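Local coordinates for protein L-iditol 2-dehydrogenase (Clostridium scindens, PDB 4OH1) that probably oxidises polyols such as L-iditol with NAD+, as a zinc-binding member of the medium-chain alcohol dehydrogenase family, at residues Lys97-Tyr102 and Phe142-Asp147; Ala154-Leu159 and Arg310-Met315; Pro158-Leu163 and Trp303-Ser308; Gly186-Gln191 and Ser318-Lys323. All coordinates share one frame; numbering follows the deposited sequence.

Interaction 1. Residues Lys97-Tyr102 and Phe142-Asp147; sequences KVVANY and FPIPDD
V99 and F142 form the tight end of this contact, a hydrogen-bonded antiparallel pair. F142 N gives its hydrogen to V99 O at 2.8 Å. V99 N returns one to F142 O at 3.0 Å. The side chains of V99 and F142 lie on the same buried face of the sheet. There V99 CG2 rests 4.0 Å from F142 CB. N101 CB meets the F142 ring at its edge, at CE1. The I144 side chain belongs to this packed part: its CG2 crosses V99 CG1 at about a right angle, and its CG1 rests on K97 CB. Strands 97-100 and 141-143 belong to the mixed sheet of the GroES-like domain; in this family that domain supplies ligands of the catalytic zinc. Next along, V98 and P143 are a non-hydrogen-bonded pair with side chains on the other face. P143 is exposed, and R113 of a second subunit packs on it and makes a cation-pi contact with F142. Beyond P143 the pairing loosens, and the I144 backbone lies there. I144 N still bonds K97 O at 3.2 Å, but from above the carbonyl plane, 39° out of it. One water bridges K97 O and I144 O. A second joins K97 N to D146 OD1. K97 stretches out over this exposed turn, extended beyond CG, and its NZ bonds D146 O at 2.9 Å as well as A148 O.

Interaction 2. Residues Ala154-Leu159 and Arg310-Met315; sequences ALVEPL and RMIPRM. With ZN (zinc ion), chain B.
L159 and V156 pack against I312 at the domain junction. Helix 156-168 links the GroES-like domain to the Rossmann-type coenzyme domain, as in other medium-chain dehydrogenases. Helix 305-311 runs into a short 3-10 turn at 312-314, which holds I312. The contact between 154-159 and 310-315 is buried and wholly apolar, with no hydrogen bond across it. I312 reaches in with CD1, which touches both V156 CG2 at 3.9 Å and L159 CD2 at 3.8 Å. V156 and I312 cross at about a right angle. L159 holds CG anti to its own N (chi1 -166°), and its two methyls go to different partners. L159 CD2 also meets M311 CB at 4.0 Å. L159 CD1 lies 3.6 Å from CE of the selenomethionine M315. These two side chains run alongside each other in opposite senses, and M315 folds back twice along its chain, with its CE beside L159 CD1. Backbone bonds shape each side separately: L159 N binds L155 O within the helix, and M315 N binds I312 O in the turn. Metal binding is the third kind of interaction. E157 takes no part in the apolar packing and binds the zinc ion with H74 and E75, in a site that also includes the oxidised C46. E157 OE1 sits 2.1 Å from the zinc. E157 OE2 accepts a short hydrogen bond, 2.5 Å, from one of the two zinc-bound waters.

Interaction 3. Residues Pro158-Leu163 and Trp303-Ser308; sequences PLTVAL and WQFPKS
T160 sits against Q304, F305 and S308 where helix 156-168, the connection between the two domains, packs on the start of helix 305-311. T160 has the largest buried surface here, followed by S308 and L163. Two carbons of T160 do the touching. Its CB lies 3.6 Å from Q304 CB. Its CG2 points into the notch between F305 and S308, 3.6 Å from S308 CB. The same methyl stands over one face of the F305 ring in a CH-pi contact, 19° off the ring normal and offset toward the rim near CD1. OG1 of T160 takes the position between its backbone N and carbonyl carbon (chi1 67°), from which it hydrogen-bonds E157 O one turn earlier. That bond fixes the rotation that leaves CG2 facing the other helix. S308 is the second centre. Its OG, anti to the backbone N, bonds V156 O across the junction. S308 OG also lies 3.4 Å from L159 CB. L163 brings CD1 against the S308 backbone, 3.7 Å from CA, and more loosely toward K307 CD. At the L163 end the contact turns polar. Q304 NE2 bonds S164 OG and E167 OE1, while K307 NZ makes a salt bridge to E167 OE2. Y173 of a third subunit packs on L163 and K307. K307 NZ also gives a hydrogen to Q304 OE1 at 2.6 Å, in the plane of the amide carbonyl and on a lone pair.

Interaction 4. Residues Gly186-Gln191 and Ser318-Lys323; sequences GMMLVQ and SKIIQK
I320 carries this contact, laying its long branch against three residues of helix 184-194. Its bond from CA to CB points at the helix. CG1 stands anti to the carbonyl carbon (chi1 -63°) and the chain then runs straight on to CD1 (chi2 -178°). At CB the side chain is still short of the helix. I320 CG1 makes the first close contact, 3.7 Å from CB of the selenomethionine M187. I320 CG1 also comes to 4.1 Å from Q191 NE2. The tip, CD1, lies among three groups. I320 CD1 is 3.9 Å from CG of the selenomethionine M188, whose side chain crosses that of I320 at about a right angle. I320 CD1 also meets M187 CB at 3.9 Å. I320 CD1 comes nearest to Q191 NE2, 3.6 Å away; the two side chains approach from opposite directions. No hydrogen bond crosses between 186-191 and 318-323. Both polar atoms of the Q191 amide are bonded to loop residues: NE2 to N217 OD1, and OE1 to D316 N. N217 also binds K319 O through ND2, which links this loop to the turn before strand 321-326. K319 adds a loose contact, through CB, with the Q191 amide. The far end of M187 packs instead on L213 and A214 of helix 208-216. M188 also touches P158 and A162 of helix 156-168. G186 fits the last glycine of a GxGxxG pattern, consistent with helix 184-194 being the first helix of a Rossmann-type coenzyme domain, here packed against a chain segment that returns to the catalytic-domain sheet.

In the fold
Interactions 2, 3 and 4 are buried, while interaction 1 is only partly so and opens to solvent at its far end. Interactions 2 and 3 hold the same two helices, 156-168 and 305-311, and share L159; the bond between V156 O and S308 OG joins them. Interaction 1 differs in chemistry, relying on strand pairing and waters, whereas the other three pack side chains with no hydrogen bond between their segments. F305 connects interaction 3 to interaction 1 by meeting F142 and N101. M188 and M315 connect interaction 4 to interaction 2. Interactions 1 and 4 do not touch, yet both reach the same mixed sheet.

Interaction 1. Residues Lys97-Tyr102 and Phe142-Asp147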
loop_
_atom_site.group_PDB
_atom_site.type_symbol
_atom_site.label_atom_id
_atom_site.label_comp_id
_atom_site.label_asym_id
_atom_site.label_seq_id
_atom_site.Cartn_x
_atom_site.Cartn_y
_atom_site.Cartn_z
ATOM N N LYS A 97 -22.819 26.495 7.667
ATOM C CA LYS A 97 -22.369 25.614 8.736
ATOM C C LYS A 97 -20.967 25.037 8.435
ATOM O O LYS A 97 -20.728 24.551 7.320
ATOM C CB LYS A 97 -23.363 24.488 8.921
ATOM C CG LYS A 97 -24.712 24.960 9.496
ATOM C CD LYS A 97 -25.605 23.818 9.785
ATOM C CE LYS A 97 -26.899 24.282 10.378
ATOM N NZ LYS A 97 -27.744 23.070 10.514
ATOM N N VAL A 98 -20.078 25.056 9.445
ATOM C CA VAL A 98 -18.710 24.612 9.280
ATOM C C VAL A 98 -18.112 23.981 10.547
ATOM O O VAL A 98 -18.649 24.128 11.651
ATOM C CB VAL A 98 -17.810 25.787 8.891
ATOM C CG1 VAL A 98 -18.241 26.403 7.559
ATOM C CG2 VAL A 98 -17.817 26.866 9.989
ATOM N N VAL A 99 -16.968 23.321 10.355
ATOM C CA VAL A 99 -16.078 22.948 11.410
ATOM C C VAL A 99 -14.740 23.488 11.038
ATOM O O VAL A 99 -14.481 23.872 9.866
ATOM C CB VAL A 99 -15.993 21.463 11.656
ATOM C CG1 VAL A 99 -17.334 20.921 12.106
ATOM C CG2 VAL A 99 -15.503 20.711 10.411
ATOM N N ALA A 100 -13.903 23.573 12.045
ATOM C CA ALA A 100 -12.564 24.146 11.888
ATOM C C ALA A 100 -11.487 23.153 12.312
ATOM O O ALA A 100 -11.683 22.378 13.253
ATOM C CB ALA A 100 -12.453 25.390 12.748
ATOM N N ASN A 101 -10.372 23.195 11.598
ATOM C CA ASN A 101 -9.169 22.494 11.950
ATOM C C ASN A 101 -8.232 23.471 12.670
ATOM O O ASN A 101 -7.813 24.429 12.080
ATOM C CB ASN A 101 -8.531 21.960 10.670
ATOM C CG ASN A 101 -7.243 21.218 10.913
ATOM O OD1 ASN A 101 -6.835 20.974 12.044
ATOM N ND2 ASN A 101 -6.593 20.829 9.833
ATOM N N TYR A 102 -7.899 23.208 13.933
ATOM C CA TYR A 102 -7.087 24.084 14.737
ATOM C C TYR A 102 -5.726 24.281 14.101
ATOM O O TYR A 102 -5.070 25.295 14.349
ATOM C CB TYR A 102 -6.915 23.514 16.181
ATOM C CG TYR A 102 -6.139 22.189 16.217
ATOM C CD1 TYR A 102 -6.790 20.969 16.056
ATOM C CD2 TYR A 102 -4.779 22.168 16.334
ATOM C CE1 TYR A 102 -6.089 19.761 16.049
ATOM C CE2 TYR A 102 -4.063 20.971 16.317
ATOM C CZ TYR A 102 -4.725 19.774 16.181
ATOM O OH TYR A 102 -4.022 18.584 16.128
ATOM N N PHE A 142 -14.093 24.106 7.084
ATOM C CA PHE A 142 -14.671 23.026 6.261
ATOM C C PHE A 142 -16.161 23.047 6.316
ATOM O O PHE A 142 -16.730 22.990 7.366
ATOM C CB PHE A 142 -14.229 21.611 6.759
ATOM C CG PHE A 142 -12.767 21.331 6.544
ATOM C CD1 PHE A 142 -11.831 21.751 7.457
ATOM C CD2 PHE A 142 -12.348 20.757 5.376
ATOM C CE1 PHE A 142 -10.459 21.546 7.221
ATOM C CE2 PHE A 142 -10.981 20.539 5.124
ATOM C CZ PHE A 142 -10.046 20.921 6.071
ATOM N N PRO A 143 -16.818 23.067 5.185
ATOM C CA PRO A 143 -18.271 23.063 5.286
ATOM C C PRO A 143 -18.842 21.677 5.546
ATOM O O PRO A 143 -18.272 20.660 5.132
ATOM C CB PRO A 143 -18.727 23.582 3.921
ATOM C CG PRO A 143 -17.702 23.089 3.037
ATOM C CD PRO A 143 -16.375 23.249 3.811
ATOM N N ILE A 144 -19.988 21.673 6.190
ATOM C CA ILE A 144 -20.744 20.472 6.490
ATOM C C ILE A 144 -22.185 20.634 5.959
ATOM O O ILE A 144 -22.556 21.695 5.557
ATOM C CB ILE A 144 -20.705 20.216 7.996
ATOM C CG1 ILE A 144 -21.478 21.285 8.753
ATOM C CG2 ILE A 144 -19.233 20.218 8.494
ATOM C CD1 ILE A 144 -21.374 21.116 10.266
ATOM N N PRO A 145 -22.995 19.576 5.948
ATOM C CA PRO A 145 -24.285 19.723 5.318
ATOM C C PRO A 145 -25.177 20.811 5.930
ATOM O O PRO A 145 -25.157 21.041 7.144
ATOM C CB PRO A 145 -24.913 18.345 5.549
ATOM C CG PRO A 145 -23.794 17.455 5.524
ATOM C CD PRO A 145 -22.728 18.174 6.280
ATOM N N ASP A 146 -25.980 21.462 5.106
ATOM C CA ASP A 146 -26.872 22.520 5.587
ATOM C C ASP A 146 -27.802 22.058 6.668
ATOM O O ASP A 146 -28.075 22.775 7.611
ATOM C CB ASP A 146 -27.685 23.058 4.443
ATOM C CG ASP A 146 -26.819 23.647 3.363
ATOM O OD1 ASP A 146 -25.657 24.003 3.681
ATOM O OD2 ASP A 146 -27.284 23.722 2.208
ATOM N N ASP A 147 -28.263 20.842 6.567
ATOM C CA ASP A 147 -29.105 20.252 7.596
ATOM C C ASP A 147 -28.329 19.518 8.701
ATOM O O ASP A 147 -28.877 18.722 9.420
ATOM C CB ASP A 147 -30.073 19.270 6.905
ATOM C CG ASP A 147 -29.347 18.082 6.213
ATOM O OD1 ASP A 147 -28.144 18.192 5.872
ATOM O OD2 ASP A 147 -29.990 17.019 6.016
HETATM O O HOH W 1 -22.154 24.531 4.930
HETATM O O HOH W 2 -24.636 25.545 5.864
#

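Interaction 2. Residues Ala154-Leu159 and Arg310-Met315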
loop_
_atom_site.group_PDB
_atom_site.type_symbol
_atom_site.label_atom_id
_atom_site.label_comp_id
_atom_site.label_asym_id
_atom_site.label_seq_id
_atom_site.Cartn_x
_atom_site.Cartn_y
_atom_site.Cartn_z
ATOM N N ALA A 154 -19.368 18.777 16.007
ATOM C CA ALA A 154 -18.344 19.219 16.921
ATOM C C ALA A 154 -17.284 18.118 17.155
ATOM O O ALA A 154 -16.181 18.391 17.603
ATOM C CB ALA A 154 -18.961 19.580 18.242
ATOM N N LEU A 155 -17.649 16.866 16.919
ATOM C CA LEU A 155 -16.693 15.762 17.113
ATOM C C LEU A 155 -15.922 15.439 15.874
ATOM O O LEU A 155 -15.235 14.435 15.878
ATOM C CB LEU A 155 -17.369 14.493 17.653
ATOM C CG LEU A 155 -17.412 14.583 19.181
ATOM C CD1 LEU A 155 -18.064 15.869 19.719
ATOM C CD2 LEU A 155 -18.215 13.406 19.626
ATOM N N VAL A 156 -15.984 16.266 14.830
ATOM C CA VAL A 156 -15.190 16.003 13.638
ATOM C C VAL A 156 -13.717 15.843 13.884
ATOM O O VAL A 156 -13.062 14.937 13.259
ATOM C CB VAL A 156 -15.432 17.019 12.510
ATOM C CG1 VAL A 156 -14.381 16.931 11.436
ATOM C CG2 VAL A 156 -16.790 16.774 11.860
ATOM N N GLU A 157 -13.141 16.658 14.754
ATOM C CA GLU A 157 -11.679 16.626 14.906
ATOM C C GLU A 157 -11.256 15.355 15.642
ATOM O O GLU A 157 -10.315 14.693 15.233
ATOM C CB GLU A 157 -11.105 17.874 15.589
ATOM C CG GLU A 157 -9.531 17.886 15.716
ATOM C CD GLU A 157 -9.023 17.097 16.903
ATOM O OE1 GLU A 157 -9.823 16.896 17.844
ATOM O OE2 GLU A 157 -7.865 16.605 16.897
ATOM N N PRO A 158 -11.912 15.018 16.736
ATOM C CA PRO A 158 -11.459 13.771 17.337
ATOM C C PRO A 158 -11.701 12.534 16.445
ATOM O O PRO A 158 -10.887 11.616 16.474
ATOM C CB PRO A 158 -12.221 13.687 18.642
ATOM C CG PRO A 158 -13.274 14.649 18.558
ATOM C CD PRO A 158 -12.817 15.726 17.615
ATOM N N LEU A 159 -12.760 12.539 15.638
ATOM C CA LEU A 159 -12.955 11.474 14.630
ATOM C C LEU A 159 -11.791 11.397 13.669
ATOM O O LEU A 159 -11.392 10.290 13.305
ATOM C CB LEU A 159 -14.266 11.602 13.902
ATOM C CG LEU A 159 -14.738 10.405 13.085
ATOM C CD1 LEU A 159 -15.034 9.160 14.021
ATOM C CD2 LEU A 159 -15.976 10.781 12.374
ATOM N N ARG A 310 -17.557 13.261 6.094
ATOM C CA ARG A 310 -18.419 12.259 5.393
ATOM C C ARG A 310 -18.864 11.083 6.262
ATOM O O ARG A 310 -19.925 10.523 6.033
ATOM C CB ARG A 310 -17.765 11.750 4.150
ATOM C CG ARG A 310 -17.677 12.799 3.079
ATOM C CD ARG A 310 -17.276 12.180 1.762
ATOM N NE ARG A 310 -15.927 11.646 1.775
ATOM C CZ ARG A 310 -14.843 12.378 1.574
ATOM N NH1 ARG A 310 -14.974 13.670 1.338
ATOM N NH2 ARG A 310 -13.631 11.843 1.589
HETATM N N MSE A 311 -18.069 10.749 7.280
HETATM C CA MSE A 311 -18.365 9.638 8.201
HETATM C C MSE A 311 -19.385 9.949 9.292
HETATM O O MSE A 311 -20.058 9.065 9.865
HETATM C CB MSE A 311 -17.104 9.214 8.896
HETATM C CG MSE A 311 -16.109 8.547 7.977
HETATM SE SE MSE A 311 -16.820 6.880 7.161
HETATM C CE MSE A 311 -17.292 5.729 8.681
ATOM N N ILE A 312 -19.494 11.209 9.620
ATOM C CA ILE A 312 -20.385 11.593 10.715
ATOM C C ILE A 312 -21.736 10.939 10.582
ATOM O O ILE A 312 -22.166 10.334 11.551
ATOM C CB ILE A 312 -20.527 13.114 10.891
ATOM C CG1 ILE A 312 -19.191 13.775 11.244
ATOM C CG2 ILE A 312 -21.569 13.446 11.922
ATOM C CD1 ILE A 312 -18.696 13.490 12.613
ATOM N N PRO A 313 -22.408 11.015 9.423
ATOM C CA PRO A 313 -23.726 10.322 9.396
ATOM C C PRO A 313 -23.669 8.786 9.590
ATOM O O PRO A 313 -24.713 8.163 9.782
ATOM C CB PRO A 313 -24.307 10.643 8.008
ATOM C CG PRO A 313 -23.432 11.751 7.468
ATOM C CD PRO A 313 -22.108 11.679 8.164
ATOM N N ARG A 314 -22.504 8.178 9.488
ATOM C CA ARG A 314 -22.366 6.743 9.744
ATOM C C ARG A 314 -22.102 6.422 11.208
ATOM O O ARG A 314 -22.075 5.280 11.572
ATOM C CB ARG A 314 -21.187 6.145 8.946
ATOM C CG ARG A 314 -21.401 6.091 7.405
ATOM C CD ARG A 314 -22.768 5.529 6.912
ATOM N NE ARG A 314 -22.637 4.988 5.542
ATOM C CZ ARG A 314 -23.582 4.941 4.597
ATOM N NH1 ARG A 314 -24.777 5.452 4.801
ATOM N NH2 ARG A 314 -23.346 4.333 3.423
HETATM N N MSE A 315 -21.819 7.413 12.028
HETATM C CA MSE A 315 -21.449 7.182 13.398
HETATM C C MSE A 315 -22.699 7.382 14.214
HETATM O O MSE A 315 -23.611 8.027 13.761
HETATM C CB MSE A 315 -20.470 8.224 13.903
HETATM C CG MSE A 315 -19.247 8.419 13.119
HETATM SE SE MSE A 315 -18.235 6.757 13.154
HETATM C CE MSE A 315 -17.615 6.875 14.988
HETATM ZN ZN ZN B . -9.344 16.601 19.864
HETATM O O HOH W 3 -7.077 16.256 19.200
HETATM O O HOH W 4 -8.966 14.241 19.946
#

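Interaction 3. Residues Pro158-Leu163 and Trp303-Ser308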
loop_
_atom_site.group_PDB
_atom_site.type_symbol
_atom_site.label_atom_id
_atom_site.label_comp_id
_atom_site.label_asym_id
_atom_site.label_seq_id
_atom_site.Cartn_x
_atom_site.Cartn_y
_atom_site.Cartn_z
ATOM N N PRO A 158 -11.912 15.018 16.736
ATOM C CA PRO A 158 -11.459 13.771 17.337
ATOM C C PRO A 158 -11.701 12.534 16.445
ATOM O O PRO A 158 -10.887 11.616 16.474
ATOM C CB PRO A 158 -12.221 13.687 18.642
ATOM C CG PRO A 158 -13.274 14.649 18.558
ATOM C CD PRO A 158 -12.817 15.726 17.615
ATOM N N LEU A 159 -12.760 12.539 15.638
ATOM C CA LEU A 159 -12.955 11.474 14.630
ATOM C C LEU A 159 -11.791 11.397 13.669
ATOM O O LEU A 159 -11.392 10.290 13.305
ATOM C CB LEU A 159 -14.266 11.602 13.902
ATOM C CG LEU A 159 -14.738 10.405 13.085
ATOM C CD1 LEU A 159 -15.034 9.160 14.021
ATOM C CD2 LEU A 159 -15.976 10.781 12.374
ATOM N N THR A 160 -11.193 12.528 13.272
ATOM C CA THR A 160 -9.994 12.428 12.459
ATOM C C THR A 160 -8.835 11.686 13.131
ATOM O O THR A 160 -8.017 11.068 12.458
ATOM C CB THR A 160 -9.426 13.788 12.009
ATOM O OG1 THR A 160 -8.933 14.525 13.151
ATOM C CG2 THR A 160 -10.478 14.631 11.248
ATOM N N VAL A 161 -8.665 11.878 14.435
ATOM C CA VAL A 161 -7.662 11.173 15.169
ATOM C C VAL A 161 -7.973 9.670 15.227
ATOM O O VAL A 161 -7.129 8.824 15.050
ATOM C CB VAL A 161 -7.558 11.727 16.607
ATOM C CG1 VAL A 161 -6.595 10.875 17.409
ATOM C CG2 VAL A 161 -7.036 13.158 16.595
ATOM N N ALA A 162 -9.224 9.349 15.467
ATOM C CA ALA A 162 -9.635 7.996 15.472
ATOM C C ALA A 162 -9.492 7.352 14.094
ATOM O O ALA A 162 -9.009 6.198 14.007
ATOM C CB ALA A 162 -11.044 7.911 15.975
ATOM N N LEU A 163 -9.866 8.073 13.031
ATOM C CA LEU A 163 -9.707 7.558 11.686
ATOM C C LEU A 163 -8.257 7.305 11.355
ATOM O O LEU A 163 -7.951 6.282 10.751
ATOM C CB LEU A 163 -10.297 8.505 10.622
ATOM C CG LEU A 163 -11.805 8.475 10.510
ATOM C CD1 LEU A 163 -12.305 9.746 9.898
ATOM C CD2 LEU A 163 -12.265 7.347 9.657
ATOM N N TRP A 303 -4.958 15.434 6.236
ATOM C CA TRP A 303 -5.956 15.292 5.194
ATOM C C TRP A 303 -7.182 14.482 5.586
ATOM O O TRP A 303 -7.759 13.855 4.744
ATOM C CB TRP A 303 -5.340 14.627 3.967
ATOM C CG TRP A 303 -4.016 15.253 3.568
ATOM C CD1 TRP A 303 -2.840 14.596 3.418
ATOM C CD2 TRP A 303 -3.744 16.642 3.250
ATOM N NE1 TRP A 303 -1.850 15.482 3.043
ATOM C CE2 TRP A 303 -2.386 16.734 2.913
ATOM C CE3 TRP A 303 -4.518 17.807 3.213
ATOM C CZ2 TRP A 303 -1.777 17.943 2.570
ATOM C CZ3 TRP A 303 -3.897 19.019 2.892
ATOM C CH2 TRP A 303 -2.555 19.064 2.570
ATOM N N GLN A 304 -7.577 14.501 6.846
ATOM C CA GLN A 304 -8.668 13.670 7.285
ATOM C C GLN A 304 -10.001 14.373 7.425
ATOM O O GLN A 304 -11.035 13.713 7.679
ATOM C CB GLN A 304 -8.328 13.027 8.634
ATOM C CG GLN A 304 -7.101 12.143 8.643
ATOM C CD GLN A 304 -7.335 10.783 7.991
ATOM O OE1 GLN A 304 -8.211 10.606 7.185
ATOM N NE2 GLN A 304 -6.530 9.866 8.314
ATOM N N PHE A 305 -10.004 15.684 7.320
ATOM C CA PHE A 305 -11.221 16.439 7.665
ATOM C C PHE A 305 -12.419 16.157 6.750
ATOM O O PHE A 305 -13.514 15.862 7.227
ATOM C CB PHE A 305 -10.882 17.931 7.836
ATOM C CG PHE A 305 -10.562 18.316 9.304
ATOM C CD1 PHE A 305 -9.317 18.029 9.885
ATOM C CD2 PHE A 305 -11.505 18.929 10.092
ATOM C CE1 PHE A 305 -9.053 18.356 11.224
ATOM C CE2 PHE A 305 -11.236 19.248 11.429
ATOM C CZ PHE A 305 -10.016 18.957 11.978
ATOM N N PRO A 306 -12.226 16.171 5.427
ATOM C CA PRO A 306 -13.364 15.889 4.538
ATOM C C PRO A 306 -13.938 14.481 4.784
ATOM O O PRO A 306 -15.179 14.319 4.940
ATOM C CB PRO A 306 -12.765 16.071 3.134
ATOM C CG PRO A 306 -11.650 17.066 3.381
ATOM C CD PRO A 306 -11.051 16.627 4.662
ATOM N N LYS A 307 -13.029 13.517 4.920
ATOM C CA LYS A 307 -13.366 12.111 5.263
ATOM C C LYS A 307 -14.194 11.988 6.530
ATOM O O LYS A 307 -15.285 11.367 6.610
ATOM C CB LYS A 307 -12.062 11.316 5.343
ATOM C CG LYS A 307 -12.254 9.831 5.591
ATOM C CD LYS A 307 -11.000 9.141 5.941
ATOM C CE LYS A 307 -10.016 9.148 4.811
ATOM N NZ LYS A 307 -8.711 8.791 5.342
ATOM N N SER A 308 -13.699 12.625 7.540
ATOM C CA SER A 308 -14.377 12.622 8.810
ATOM C C SER A 308 -15.750 13.225 8.735
ATOM O O SER A 308 -16.746 12.718 9.312
ATOM C CB SER A 308 -13.500 13.374 9.810
ATOM O OG SER A 308 -14.131 13.440 11.062
#

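Interaction 4. Residues Gly186-Gln191 and Ser318-Lys323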
loop_
_atom_site.group_PDB
_atom_site.type_symbol
_atom_site.label_atom_id
_atom_site.label_comp_id
_atom_site.label_asym_id
_atom_site.label_seq_id
_atom_site.Cartn_x
_atom_site.Cartn_y
_atom_site.Cartn_z
ATOM N N GLY A 186 -11.861 5.881 22.273
ATOM C CA GLY A 186 -12.120 4.467 22.351
ATOM C C GLY A 186 -13.436 4.073 21.726
ATOM O O GLY A 186 -13.486 3.111 20.972
HETATM N N MSE A 187 -14.504 4.804 22.051
HETATM C CA MSE A 187 -15.830 4.475 21.568
HETATM C C MSE A 187 -15.875 4.749 20.074
HETATM O O MSE A 187 -16.421 3.987 19.304
HETATM C CB MSE A 187 -16.895 5.293 22.274
HETATM C CG MSE A 187 -17.052 4.997 23.762
HETATM SE SE MSE A 187 -17.247 3.055 24.138
HETATM C CE MSE A 187 -15.384 2.549 24.430
HETATM N N MSE A 188 -15.248 5.802 19.622
HETATM C CA MSE A 188 -15.184 6.039 18.175
HETATM C C MSE A 188 -14.401 4.929 17.432
HETATM O O MSE A 188 -14.779 4.560 16.333
HETATM C CB MSE A 188 -14.530 7.382 17.862
HETATM C CG MSE A 188 -15.306 8.532 18.448
HETATM SE SE MSE A 188 -14.596 10.340 18.020
HETATM C CE MSE A 188 -14.803 11.022 19.873
ATOM N N LEU A 189 -13.299 4.458 18.010
ATOM C CA LEU A 189 -12.567 3.319 17.442
ATOM C C LEU A 189 -13.434 2.038 17.425
ATOM O O LEU A 189 -13.352 1.251 16.505
ATOM C CB LEU A 189 -11.288 3.074 18.188
ATOM C CG LEU A 189 -10.237 4.153 17.905
ATOM C CD1 LEU A 189 -9.100 3.997 18.897
ATOM C CD2 LEU A 189 -9.734 4.076 16.462
ATOM N N VAL A 190 -14.272 1.833 18.416
ATOM C CA VAL A 190 -15.146 0.679 18.376
ATOM C C VAL A 190 -16.024 0.776 17.119
ATOM O O VAL A 190 -16.131 -0.181 16.322
ATOM C CB VAL A 190 -16.015 0.510 19.626
ATOM C CG1 VAL A 190 -17.093 -0.507 19.408
ATOM C CG2 VAL A 190 -15.162 0.075 20.829
ATOM N N GLN A 191 -16.658 1.921 16.927
ATOM C CA GLN A 191 -17.561 2.108 15.795
ATOM C C GLN A 191 -16.822 2.001 14.477
ATOM O O GLN A 191 -17.339 1.399 13.529
ATOM C CB GLN A 191 -18.323 3.409 15.900
ATOM C CG GLN A 191 -19.313 3.400 17.084
ATOM C CD GLN A 191 -20.345 4.504 17.059
ATOM O OE1 GLN A 191 -20.714 4.983 15.995
ATOM N NE2 GLN A 191 -20.878 4.852 18.230
ATOM N N SER A 318 -24.887 9.219 19.931
ATOM C CA SER A 318 -25.759 9.197 21.108
ATOM C C SER A 318 -25.148 8.241 22.122
ATOM O O SER A 318 -25.523 8.211 23.225
ATOM C CB SER A 318 -27.122 8.696 20.717
ATOM O OG SER A 318 -27.066 7.308 20.368
ATOM N N LYS A 319 -24.132 7.499 21.731
ATOM C CA LYS A 319 -23.470 6.563 22.605
ATOM C C LYS A 319 -22.099 7.033 23.050
ATOM O O LYS A 319 -21.338 6.280 23.642
ATOM C CB LYS A 319 -23.273 5.299 21.772
ATOM C CG LYS A 319 -24.617 4.694 21.397
ATOM C CD LYS A 319 -24.461 3.405 20.662
ATOM C CE LYS A 319 -25.781 2.801 20.326
ATOM N NZ LYS A 319 -25.521 1.969 19.122
ATOM N N ILE A 320 -21.779 8.283 22.751
ATOM C CA ILE A 320 -20.463 8.810 22.963
ATOM C C ILE A 320 -20.549 10.148 23.656
ATOM O O ILE A 320 -19.905 10.353 24.697
ATOM C CB ILE A 320 -19.749 8.941 21.620
ATOM C CG1 ILE A 320 -19.580 7.536 20.988
ATOM C CG2 ILE A 320 -18.402 9.633 21.793
ATOM C CD1 ILE A 320 -18.832 7.508 19.640
ATOM N N ILE A 321 -21.348 11.060 23.094
ATOM C CA ILE A 321 -21.586 12.327 23.744
ATOM C C ILE A 321 -22.518 12.061 24.866
ATOM O O ILE A 321 -23.659 11.792 24.636
ATOM C CB ILE A 321 -22.211 13.360 22.852
ATOM C CG1 ILE A 321 -21.278 13.669 21.696
ATOM C CG2 ILE A 321 -22.415 14.632 23.677
ATOM C CD1 ILE A 321 -21.936 14.380 20.495
ATOM N N GLN A 322 -22.031 12.124 26.086
ATOM C CA GLN A 322 -22.865 11.738 27.214
ATOM C C GLN A 322 -23.298 12.914 28.032
ATOM O O GLN A 322 -24.109 12.737 28.890
ATOM C CB GLN A 322 -22.117 10.789 28.129
ATOM C CG GLN A 322 -21.596 9.600 27.379
ATOM C CD GLN A 322 -21.246 8.468 28.262
ATOM O OE1 GLN A 322 -20.140 8.394 28.826
ATOM N NE2 GLN A 322 -22.148 7.506 28.330
ATOM N N LYS A 323 -22.769 14.106 27.791
ATOM C CA LYS A 323 -23.212 15.288 28.535
ATOM C C LYS A 323 -23.161 16.486 27.632
ATOM O O LYS A 323 -22.191 16.643 26.912
ATOM C CB LYS A 323 -22.227 15.610 29.666
ATOM C CG LYS A 323 -22.399 14.817 30.880
ATOM C CD LYS A 323 -23.510 15.394 31.709
ATOM C CE LYS A 323 -23.747 14.524 32.910
ATOM N NZ LYS A 323 -24.786 15.220 33.673
#